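Phosphoinositol-specific phospholipase C (Pseudomonas sp., PDB 5FYR) probably cleaves phosphatidylinositol lipids in a calcium-dependent reaction, and is seen with inositol bound beside the metal. Local coordinates at residues A[21-26]-A[42-47]; A[48-53]-A[68-73]; A[114-119]-A[182-187]. One frame throughout, in Å; residues are numbered along the deposited sequence. Where two conformers were deposited one is given.

Overall arrangement
The three contacts adjoin one another along strand 46-52; all touch the inositol, and contacts 2 and 3 also bind the calcium. That strand serves contacts 1 and 2, while strand 114-120 of contact 3 runs parallel beside it. Leu47 N lies 2.9 Å from Thr115 O, and Leu49 O lies 2.8 Å from Asp119 N, both probable hydrogen bonds. Centres of contacts 1 and 3 are about 11 Å apart; that of contact 2 lies about 17 Å from contact 3 and 19 Å from contact 1. Contact 2 supplies Glu48 and Asp50 to the metal and contact 3 adds Asp119, while the 21-26 segment of contact 1 brings His26 to the inositol.

Contact 1. Residues A[21-26]-A[42-47]; sequences AQVACH and DSVRTL. With INS (1,2,3,4,5,6-hexahydroxy-cyclohexane), chain E.
Gln22 and Thr46 meet with their side chains roughly at right angles, across the seam between strands 20-25 and 46-52 in what is probably the TIM barrel of this phospholipase family. Thr46 OG1 donates to Gln22 OE1 over 2.9 Å, coming from above the amide plane, 54° out of it. Threonine suits the place because its branches divide the work: chi1 of -62° puts OG1 opposite the carbonyl carbon and within range of the amide, while methyl CG2 packs 3.6 Å from Ala24 CB, where a small side chain lets the strands approach. Gln22 reaches over with its chain extended beyond CG; its NE2 also donates to a water. With an alanine here, Thr46 OG1 would probably lose its acceptor and its hydroxyl would be set free to turn. The only backbone bond across the segments is straight, Cys25 N to Thr46 O at 3.0 Å. Cys25, in a disulfide with Cys28, lays SG over the Leu47 backbone, 3.6 Å from CA. Val44 sets CG1 3.4 Å from Val23 O and crosses the Val23 side chain about squarely, and one water donates to Gln22 OE1 and Val23 O while accepting from Arg45 N at 2.8 Å.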
loop_
_atom_site.group_PDB
_atom_site.type_symbol
_atom_site.label_atom_id
_atom_site.label_comp_id
_atom_site.label_asym_id
_atom_site.label_seq_id
_atom_site.Cartn_x
_atom_site.Cartn_y
_atom_site.Cartn_z
ATOM N N ALA A 21 -2.072 5.756 -13.093
ATOM C CA ALA A 21 -2.853 6.481 -12.069
ATOM C C ALA A 21 -4.083 5.673 -11.669
ATOM O O ALA A 21 -4.727 5.071 -12.505
ATOM C CB ALA A 21 -3.301 7.841 -12.552
ATOM N N GLN A 22 -4.400 5.657 -10.376
ATOM C CA GLN A 22 -5.532 4.883 -9.861
ATOM C C GLN A 22 -6.296 5.700 -8.826
ATOM O O GLN A 22 -5.710 6.474 -7.995
ATOM C CB GLN A 22 -5.049 3.653 -9.094
ATOM C CG GLN A 22 -4.109 2.765 -9.822
ATOM C CD GLN A 22 -3.840 1.505 -9.061
ATOM O OE1 GLN A 22 -4.788 0.887 -8.498
ATOM N NE2 GLN A 22 -2.587 1.050 -9.083
ATOM N N VAL A 23 -7.596 5.447 -8.802
ATOM C CA VAL A 23 -8.427 5.742 -7.645
ATOM C C VAL A 23 -8.189 4.634 -6.624
ATOM O O VAL A 23 -8.245 3.451 -6.918
ATOM C CB VAL A 23 -9.910 5.747 -7.983
ATOM C CG1 VAL A 23 -10.804 6.084 -6.793
ATOM C CG2 VAL A 23 -10.222 6.759 -9.073
ATOM N N ALA A 24 -7.941 5.057 -5.404
ATOM C CA ALA A 24 -7.717 4.165 -4.269
ATOM C C ALA A 24 -8.784 4.464 -3.218
ATOM O O ALA A 24 -9.377 5.523 -3.204
ATOM C CB ALA A 24 -6.326 4.415 -3.688
ATOM N N CYS A 25 -9.016 3.496 -2.327
ATOM C CA CYS A 25 -9.873 3.771 -1.203
ATOM C C CYS A 25 -9.143 4.481 -0.066
ATOM O O CYS A 25 -7.883 4.418 0.045
ATOM C CB CYS A 25 -10.518 2.499 -0.678
ATOM S SG CYS A 25 -9.621 1.697 0.629
ATOM N N HIS A 26 -9.909 5.150 0.784
ATOM C CA HIS A 26 -9.390 5.628 2.040
ATOM C C HIS A 26 -10.222 4.965 3.166
ATOM O O HIS A 26 -11.435 5.199 3.303
ATOM C CB HIS A 26 -9.522 7.143 2.108
ATOM C CG HIS A 26 -8.944 7.761 3.349
ATOM N ND1 HIS A 26 -8.914 9.123 3.531
ATOM C CD2 HIS A 26 -8.298 7.234 4.427
ATOM C CE1 HIS A 26 -8.374 9.407 4.706
ATOM N NE2 HIS A 26 -7.986 8.279 5.262
ATOM N N ASP A 42 -14.875 -4.474 -6.482
ATOM C CA ASP A 42 -15.757 -4.247 -7.636
ATOM C C ASP A 42 -15.457 -2.918 -8.323
ATOM O O ASP A 42 -15.886 -2.690 -9.475
ATOM C CB ASP A 42 -17.258 -4.290 -7.260
ATOM C CG ASP A 42 -17.715 -5.634 -6.692
ATOM O OD1 ASP A 42 -17.091 -6.713 -6.890
ATOM O OD2 ASP A 42 -18.764 -5.608 -6.060
ATOM N N SER A 43 -14.743 -2.032 -7.617
ATOM C CA SER A 43 -14.552 -0.654 -8.079
ATOM C C SER A 43 -13.118 -0.205 -8.247
ATOM O O SER A 43 -12.862 0.650 -9.121
ATOM C CB SER A 43 -15.237 0.337 -7.116
ATOM O OG SER A 43 -16.597 0.113 -6.970
ATOM N N VAL A 44 -12.191 -0.730 -7.430
ATOM C CA VAL A 44 -10.794 -0.258 -7.390
ATOM C C VAL A 44 -9.855 -1.431 -7.154
ATOM O O VAL A 44 -10.304 -2.522 -6.852
ATOM C CB VAL A 44 -10.558 0.822 -6.320
ATOM C CG1 VAL A 44 -11.343 2.115 -6.658
ATOM C CG2 VAL A 44 -10.877 0.289 -4.943
ATOM N N ARG A 45 -8.561 -1.201 -7.332
ATOM C CA ARG A 45 -7.510 -2.206 -7.105
ATOM C C ARG A 45 -6.521 -1.781 -6.023
ATOM O O ARG A 45 -5.520 -2.459 -5.847
ATOM C CB ARG A 45 -6.765 -2.533 -8.414
ATOM C CG ARG A 45 -7.617 -3.238 -9.453
ATOM C CD ARG A 45 -7.812 -4.734 -9.203
ATOM N NE ARG A 45 -8.826 -5.353 -10.081
ATOM C CZ ARG A 45 -10.118 -5.351 -9.800
ATOM N NH1 ARG A 45 -10.597 -4.770 -8.687
ATOM N NH2 ARG A 45 -10.968 -5.920 -10.623
ATOM N N THR A 46 -6.805 -0.707 -5.278
ATOM C CA THR A 46 -5.940 -0.249 -4.177
ATOM C C THR A 46 -6.809 0.006 -2.978
ATOM O O THR A 46 -7.754 0.815 -3.034
ATOM C CB THR A 46 -5.143 1.006 -4.578
ATOM O OG1 THR A 46 -4.286 0.686 -5.690
ATOM C CG2 THR A 46 -4.306 1.501 -3.424
ATOM N N LEU A 47 -6.502 -0.705 -1.881
ATOM C CA LEU A 47 -7.306 -0.760 -0.659
ATOM C C LEU A 47 -6.442 -0.296 0.539
ATOM O O LEU A 47 -5.277 0.045 0.376
ATOM C CB LEU A 47 -7.868 -2.198 -0.432
ATOM C CG LEU A 47 -8.960 -2.710 -1.451
ATOM C CD1 LEU A 47 -8.473 -3.066 -2.813
ATOM C CD2 LEU A 47 -9.569 -3.941 -0.856
HETATM C C1 INS E . -3.982 8.686 7.652
HETATM C C2 INS E . -4.794 8.112 6.488
HETATM C C3 INS E . -3.990 7.559 5.373
HETATM C C4 INS E . -2.750 6.860 5.768
HETATM C C5 INS E . -1.986 7.374 6.918
HETATM C C6 INS E . -2.767 7.904 8.039
HETATM O O1 INS E . -4.897 8.748 8.742
HETATM O O2 INS E . -5.560 7.037 7.065
HETATM O O3 INS E . -4.790 6.854 4.426
HETATM O O4 INS E . -2.003 6.461 4.650
HETATM O O5 INS E . -0.805 6.660 7.274
HETATM O O6 INS E . -2.041 8.432 9.093
HETATM O O HOH W 1 -2.865 -1.548 -7.571
HETATM O O HOH W 2 -7.514 1.192 -8.339
HETATM O O HOH W 3 -5.483 3.284 -0.355
#

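Contact 2. Residues A[48-53]-A[68-73]; sequences ELDFWD and VRHNPG. With CA (calcium ion), chain F; INS (1,2,3,4,5,6-hexahydroxy-cyclohexane), chain E.
Phe51 and Val68 face each other as a non-hydrogen-bonded antiparallel pair, and just beyond them Arg69 N gives Asp50 O a long, weak bond of 3.4 Å as the 68-73 chain peels away from the strand. Trp52 contributes the largest share of the buried surface. Its NE1 donates to Arg69 O at 2.8 Å; the acceptor lies at the indole edge, in the ring plane, whereas the donor stands 51° out of the carbonyl plane. The same arginine then covers a face of the indole. Its chi1 of 62° tucks CG between backbone N and carbonyl carbon, and the extended chain beyond carries the guanidinium flat over the five-membered ring, CZ 4.0 Å from the ring centroid and the planes 21° apart, a stacked cation-pi pair. Two carbonyls keep that group from swinging off: NE donates to Asn71 O at 2.8 Å and NH2 to Pro72 O, while NH1 reaches Gln54 O. Pro72 covers the six-membered ring on the same face, its CA making a CH-pi contact 3.9 Å from the centroid. The strand itself belongs to the probable TIM barrel, and its alternating side chains build the metal site. Glu48, extended, binds calcium through OE2 at 2.3 Å and accepts a hydrogen bond there from inositol O3; Asp50 chelates with both oxygens, OD2 at 2.7 Å. Asn27, Asp119, inositol O2 and a water complete the shell. Arg260 pairs with Glu48 OE1 and Tyr29 OH bonds Asp50 OD2, so second-shell groups steady both carboxylates. Leu49 points to the other side of the strand, where its CD2 meets Val68 CG1 and both pack on Leu94 of helix 94-107. At the exposed end His70 brings CD2, at the edge of its ring, to 4.0 Å from Asp50 OD2.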
loop_
_atom_site.group_PDB
_atom_site.type_symbol
_atom_site.label_atom_id
_atom_site.label_comp_id
_atom_site.label_asym_id
_atom_site.label_seq_id
_atom_site.Cartn_x
_atom_site.Cartn_y
_atom_site.Cartn_z
ATOM N N GLU A 48 -7.070 -0.249 1.701
ATOM C CA GLU A 48 -6.439 0.165 2.931
ATOM C C GLU A 48 -6.990 -0.593 4.146
ATOM O O GLU A 48 -8.183 -0.789 4.251
ATOM C CB GLU A 48 -6.619 1.687 3.111
ATOM C CG GLU A 48 -5.921 2.253 4.357
ATOM C CD GLU A 48 -5.983 3.782 4.463
ATOM O OE1 GLU A 48 -6.735 4.430 3.678
ATOM O OE2 GLU A 48 -5.312 4.337 5.383
ATOM N N LEU A 49 -6.091 -0.935 5.073
ATOM C CA LEU A 49 -6.402 -1.544 6.349
ATOM C C LEU A 49 -5.633 -0.800 7.418
ATOM O O LEU A 49 -4.408 -0.677 7.325
ATOM C CB LEU A 49 -5.996 -3.019 6.345
ATOM C CG LEU A 49 -6.841 -3.904 5.484
ATOM C CD1 LEU A 49 -6.166 -5.221 5.167
ATOM C CD2 LEU A 49 -8.245 -4.142 6.061
ATOM N N ASP A 50 -6.328 -0.386 8.476
ATOM C CA ASP A 50 -5.680 0.165 9.671
ATOM C C ASP A 50 -5.557 -0.946 10.705
ATOM O O ASP A 50 -6.565 -1.505 11.102
ATOM C CB ASP A 50 -6.524 1.325 10.236
ATOM C CG ASP A 50 -6.567 2.542 9.309
ATOM O OD1 ASP A 50 -5.970 2.518 8.220
ATOM O OD2 ASP A 50 -7.231 3.533 9.585
ATOM N N PHE A 51 -4.339 -1.183 11.191
ATOM C CA PHE A 51 -4.120 -2.330 12.049
ATOM C C PHE A 51 -3.495 -1.939 13.388
ATOM O O PHE A 51 -2.549 -1.175 13.427
ATOM C CB PHE A 51 -3.437 -3.510 11.321
ATOM C CG PHE A 51 -1.997 -3.345 10.988
ATOM C CD1 PHE A 51 -1.592 -2.627 9.862
ATOM C CD2 PHE A 51 -1.037 -3.974 11.753
ATOM C CE1 PHE A 51 -0.265 -2.503 9.568
ATOM C CE2 PHE A 51 0.292 -3.880 11.434
ATOM C CZ PHE A 51 0.689 -3.110 10.343
ATOM N N TRP A 52 -3.975 -2.614 14.424
ATOM C CA TRP A 52 -3.603 -2.364 15.803
ATOM C C TRP A 52 -3.091 -3.614 16.484
ATOM O O TRP A 52 -3.564 -4.726 16.216
ATOM C CB TRP A 52 -4.858 -1.892 16.544
ATOM C CG TRP A 52 -5.456 -0.598 16.059
ATOM C CD1 TRP A 52 -6.269 -0.424 14.961
ATOM C CD2 TRP A 52 -5.308 0.698 16.654
ATOM N NE1 TRP A 52 -6.608 0.889 14.851
ATOM C CE2 TRP A 52 -6.003 1.600 15.851
ATOM C CE3 TRP A 52 -4.589 1.184 17.752
ATOM C CZ2 TRP A 52 -6.047 2.985 16.137
ATOM C CZ3 TRP A 52 -4.611 2.536 18.023
ATOM C CH2 TRP A 52 -5.338 3.422 17.231
ATOM N N ASP A 53 -2.106 -3.438 17.351
ATOM C CA ASP A 53 -1.583 -4.546 18.148
ATOM C C ASP A 53 -2.537 -4.981 19.243
ATOM O O ASP A 53 -2.635 -6.160 19.533
ATOM C CB ASP A 53 -0.247 -4.174 18.778
ATOM C CG ASP A 53 0.879 -4.201 17.809
ATOM O OD1 ASP A 53 0.778 -3.588 16.730
ATOM O OD2 ASP A 53 1.903 -4.860 18.144
ATOM N N VAL A 68 -8.175 -4.951 13.270
ATOM C CA VAL A 68 -8.471 -3.952 12.249
ATOM C C VAL A 68 -9.676 -3.108 12.706
ATOM O O VAL A 68 -10.779 -3.613 12.898
ATOM C CB VAL A 68 -8.704 -4.572 10.882
ATOM C CG1 VAL A 68 -9.179 -3.500 9.901
ATOM C CG2 VAL A 68 -7.425 -5.184 10.386
ATOM N N ARG A 69 -9.417 -1.823 12.888
ATOM C CA ARG A 69 -10.434 -0.851 13.295
ATOM C C ARG A 69 -9.878 0.540 13.081
ATOM O O ARG A 69 -8.668 0.687 12.903
ATOM C CB ARG A 69 -10.830 -0.979 14.771
ATOM C CG ARG A 69 -9.700 -0.733 15.761
ATOM C CD ARG A 69 -10.162 -0.769 17.203
ATOM N NE ARG A 69 -9.068 -0.431 18.131
ATOM C CZ ARG A 69 -8.154 -1.290 18.575
ATOM N NH1 ARG A 69 -8.170 -2.579 18.213
ATOM N NH2 ARG A 69 -7.164 -0.851 19.307
ATOM N N HIS A 70 -10.723 1.550 13.223
ATOM C CA HIS A 70 -10.298 2.925 13.071
ATOM C C HIS A 70 -9.782 3.604 14.357
ATOM O O HIS A 70 -8.696 4.138 14.375
ATOM C CB HIS A 70 -11.488 3.704 12.499
ATOM C CG HIS A 70 -11.139 5.091 12.120
ATOM N ND1 HIS A 70 -11.896 6.181 12.483
ATOM C CD2 HIS A 70 -10.069 5.574 11.465
ATOM C CE1 HIS A 70 -11.327 7.278 12.027
ATOM N NE2 HIS A 70 -10.229 6.934 11.386
ATOM N N ASN A 71 -10.543 3.552 15.418
ATOM C CA ASN A 71 -10.175 4.319 16.646
ATOM C C ASN A 71 -9.370 3.483 17.643
ATOM O O ASN A 71 -9.431 2.277 17.570
ATOM C CB ASN A 71 -11.434 4.855 17.300
ATOM C CG ASN A 71 -12.277 5.712 16.359
ATOM O OD1 ASN A 71 -13.491 5.518 16.268
ATOM N ND2 ASN A 71 -11.647 6.662 15.662
ATOM N N PRO A 72 -8.617 4.119 18.568
ATOM C CA PRO A 72 -7.874 3.353 19.583
ATOM C C PRO A 72 -8.697 2.425 20.445
ATOM O O PRO A 72 -8.203 1.328 20.788
ATOM C CB PRO A 72 -7.198 4.416 20.447
ATOM C CG PRO A 72 -7.569 5.751 19.889
ATOM C CD PRO A 72 -8.388 5.575 18.651
ATOM N N GLY A 73 -9.910 2.847 20.794
ATOM C CA GLY A 73 -10.839 2.043 21.582
ATOM C C GLY A 73 -10.865 2.526 23.029
ATOM O O GLY A 73 -11.229 1.789 23.964
HETATM CA CA CA F . -5.941 4.720 7.575
HETATM C C1 INS E . -3.982 8.686 7.652
HETATM C C2 INS E . -4.794 8.112 6.488
HETATM C C3 INS E . -3.990 7.559 5.373
HETATM C C4 INS E . -2.750 6.860 5.768
HETATM C C5 INS E . -1.986 7.374 6.918
HETATM C C6 INS E . -2.767 7.904 8.039
HETATM O O1 INS E . -4.897 8.748 8.742
HETATM O O2 INS E . -5.560 7.037 7.065
HETATM O O3 INS E . -4.790 6.854 4.426
HETATM O O4 INS E . -2.003 6.461 4.650
HETATM O O5 INS E . -0.805 6.660 7.274
HETATM O O6 INS E . -2.041 8.432 9.093
HETATM O O HOH W 4 -6.519 6.325 9.375
#

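Contact 3. Residues A[114-119]-A[182-187]; sequences ITLILD and GKVLLV. With CA (calcium ion), chain F; INS (1,2,3,4,5,6-hexahydroxy-cyclohexane), chain E.
Val187 packs against Ile117 and Thr115 of the neighbouring strand, on one face of the sheet. Ile117, lying alongside and pointing the same way, sets CD1 3.7 Å from Val187 CB, while Thr115 CG2 meets Val187 CG2 at 3.8 Å. Chi2 of -53° bends Ile117 so that CD1 turns back to the valine; beta-branched residues such as these favour the extended backbone. The opposite face is leucine-rich. Leu118 CD1 comes within 4.2 Å of Leu186 CB, and Leu116, modelled in two conformers, lies beside Leu186. Leucines suit this face because they present methyls to the helices covering it: Phe144 of helix 133-144 meets Leu116, Val140 of the same helix meets Leu186, and Val101 of helix 94-107 also touches Leu116. Between the two faces run five backbone hydrogen bonds, from Ile114 N with Lys183 O to Leu118 N with Val187 O, the last 2.7 Å long. The strand axes approach to 4.7 Å and diverge by only 18°. At the polar end Asp119 points away from segment 182-187, and with CG anti to the backbone N (chi1 -178°) its carboxylate reaches calcium and inositol. OD2 binds calcium at 2.4 Å and is bonded by Lys121 NZ; OD1 accepts from inositol O5 at 2.8 Å. A two-oxygen carboxylate can thus serve metal and ligand at once. Parallel strands joined by a connection that includes helix 133-144, probably a beta-alpha-beta crossover, with Asp119 near the C-terminal end of strand 114-120, where TIM barrels carry their active sites, are consistent with the calcium-dependent phospholipase C family.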
loop_
_atom_site.group_PDB
_atom_site.type_symbol
_atom_site.label_atom_id
_atom_site.label_comp_id
_atom_site.label_asym_id
_atom_site.label_seq_id
_atom_site.Cartn_x
_atom_site.Cartn_y
_atom_site.Cartn_z
ATOM N N ILE A 114 -3.150 -5.835 -7.241
ATOM C CA ILE A 114 -3.797 -5.240 -6.072
ATOM C C ILE A 114 -2.754 -4.633 -5.161
ATOM O O ILE A 114 -1.761 -5.278 -4.842
ATOM C CB ILE A 114 -4.617 -6.276 -5.301
ATOM C CG1 ILE A 114 -5.816 -6.764 -6.133
ATOM C CG2 ILE A 114 -5.098 -5.739 -3.963
ATOM C CD1 ILE A 114 -6.401 -8.071 -5.608
ATOM N N THR A 115 -2.956 -3.392 -4.758
ATOM C CA THR A 115 -2.078 -2.729 -3.785
ATOM C C THR A 115 -2.856 -2.567 -2.475
ATOM O O THR A 115 -3.957 -2.014 -2.492
ATOM C CB THR A 115 -1.597 -1.351 -4.326
ATOM O OG1 THR A 115 -0.874 -1.595 -5.532
ATOM C CG2 THR A 115 -0.728 -0.694 -3.327
ATOM N N LEU A 116 -2.284 -3.048 -1.359
ATOM C CA LEU A 116 -2.902 -2.910 -0.025
ATOM C C LEU A 116 -2.033 -2.026 0.844
ATOM O O LEU A 116 -0.863 -2.343 1.130
ATOM C CB LEU A 116 -3.098 -4.243 0.729
ATOM C CG LEU A 116 -3.806 -5.343 -0.037
ATOM C CD1 LEU A 116 -3.770 -6.587 0.841
ATOM C CD2 LEU A 116 -5.226 -4.944 -0.413
ATOM N N ILE A 117 -2.634 -0.929 1.259
ATOM C CA ILE A 117 -1.998 0.005 2.166
ATOM C C ILE A 117 -2.307 -0.497 3.582
ATOM O O ILE A 117 -3.469 -0.528 4.009
ATOM C CB ILE A 117 -2.565 1.422 1.986
ATOM C CG1 ILE A 117 -2.436 1.913 0.478
ATOM C CG2 ILE A 117 -2.020 2.344 3.071
ATOM C CD1 ILE A 117 -1.116 1.839 -0.151
ATOM N N LEU A 118 -1.249 -0.872 4.306
ATOM C CA LEU A 118 -1.354 -1.406 5.663
ATOM C C LEU A 118 -0.888 -0.261 6.594
ATOM O O LEU A 118 0.349 0.005 6.742
ATOM C CB LEU A 118 -0.471 -2.658 5.787
ATOM C CG LEU A 118 -0.808 -3.762 4.768
ATOM C CD1 LEU A 118 0.117 -4.928 4.941
ATOM C CD2 LEU A 118 -2.228 -4.232 4.913
ATOM N N ASP A 119 -1.873 0.412 7.185
ATOM C CA ASP A 119 -1.658 1.618 7.937
ATOM C C ASP A 119 -1.525 1.233 9.421
ATOM O O ASP A 119 -2.524 0.920 10.079
ATOM C CB ASP A 119 -2.801 2.570 7.644
ATOM C CG ASP A 119 -2.670 3.902 8.331
ATOM O OD1 ASP A 119 -1.539 4.288 8.655
ATOM O OD2 ASP A 119 -3.709 4.607 8.509
ATOM N N GLY A 182 -2.216 -10.741 -11.431
ATOM C CA GLY A 182 -2.383 -11.672 -10.351
ATOM C C GLY A 182 -1.568 -11.387 -9.093
ATOM O O GLY A 182 -1.600 -12.179 -8.162
ATOM N N LYS A 183 -0.854 -10.272 -9.074
ATOM C CA LYS A 183 0.039 -9.972 -7.958
ATOM C C LYS A 183 -0.629 -9.074 -6.932
ATOM O O LYS A 183 -1.564 -8.349 -7.218
ATOM C CB LYS A 183 1.343 -9.329 -8.443
ATOM C CG LYS A 183 2.105 -10.156 -9.481
ATOM C CD LYS A 183 2.564 -11.556 -9.117
ATOM C CE LYS A 183 3.581 -11.519 -8.020
ATOM N NZ LYS A 183 3.826 -12.922 -7.585
ATOM N N VAL A 184 -0.066 -9.097 -5.739
ATOM C CA VAL A 184 -0.425 -8.266 -4.618
ATOM C C VAL A 184 0.802 -7.530 -4.132
ATOM O O VAL A 184 1.864 -8.151 -3.942
ATOM C CB VAL A 184 -1.028 -9.125 -3.477
ATOM C CG1 VAL A 184 -1.303 -8.308 -2.237
ATOM C CG2 VAL A 184 -2.319 -9.748 -3.949
ATOM N N LEU A 185 0.676 -6.223 -3.952
ATOM C CA LEU A 185 1.749 -5.388 -3.403
ATOM C C LEU A 185 1.259 -4.864 -2.078
ATOM O O LEU A 185 0.196 -4.279 -1.989
ATOM C CB LEU A 185 2.037 -4.204 -4.320
ATOM C CG LEU A 185 2.787 -4.455 -5.613
ATOM C CD1 LEU A 185 1.921 -5.197 -6.603
ATOM C CD2 LEU A 185 3.207 -3.131 -6.226
ATOM N N LEU A 186 2.090 -5.049 -1.057
ATOM C CA LEU A 186 1.804 -4.606 0.292
ATOM C C LEU A 186 2.638 -3.378 0.628
ATOM O O LEU A 186 3.809 -3.325 0.316
ATOM C CB LEU A 186 2.109 -5.700 1.281
ATOM C CG LEU A 186 1.368 -7.015 1.037
ATOM C CD1 LEU A 186 1.776 -8.026 2.087
ATOM C CD2 LEU A 186 -0.129 -6.850 0.984
ATOM N N VAL A 187 2.007 -2.401 1.244
ATOM C CA VAL A 187 2.648 -1.118 1.555
ATOM C C VAL A 187 2.454 -0.790 3.029
ATOM O O VAL A 187 1.344 -0.926 3.558
ATOM C CB VAL A 187 2.031 -0.007 0.715
ATOM C CG1 VAL A 187 2.753 1.327 0.950
ATOM C CG2 VAL A 187 2.043 -0.408 -0.749
HETATM CA CA CA F . -5.941 4.720 7.575
HETATM C C1 INS E . -3.982 8.686 7.652
HETATM C C2 INS E . -4.794 8.112 6.488
HETATM C C3 INS E . -3.990 7.559 5.373
HETATM C C4 INS E . -2.750 6.860 5.768
HETATM C C5 INS E . -1.986 7.374 6.918
HETATM C C6 INS E . -2.767 7.904 8.039
HETATM O O1 INS E . -4.897 8.748 8.742
HETATM O O2 INS E . -5.560 7.037 7.065
HETATM O O3 INS E . -4.790 6.854 4.426
HETATM O O4 INS E . -2.003 6.461 4.650
HETATM O O5 INS E . -0.805 6.660 7.274
HETATM O O6 INS E . -2.041 8.432 9.093
HETATM O O HOH W 4 -6.519 6.325 9.375
#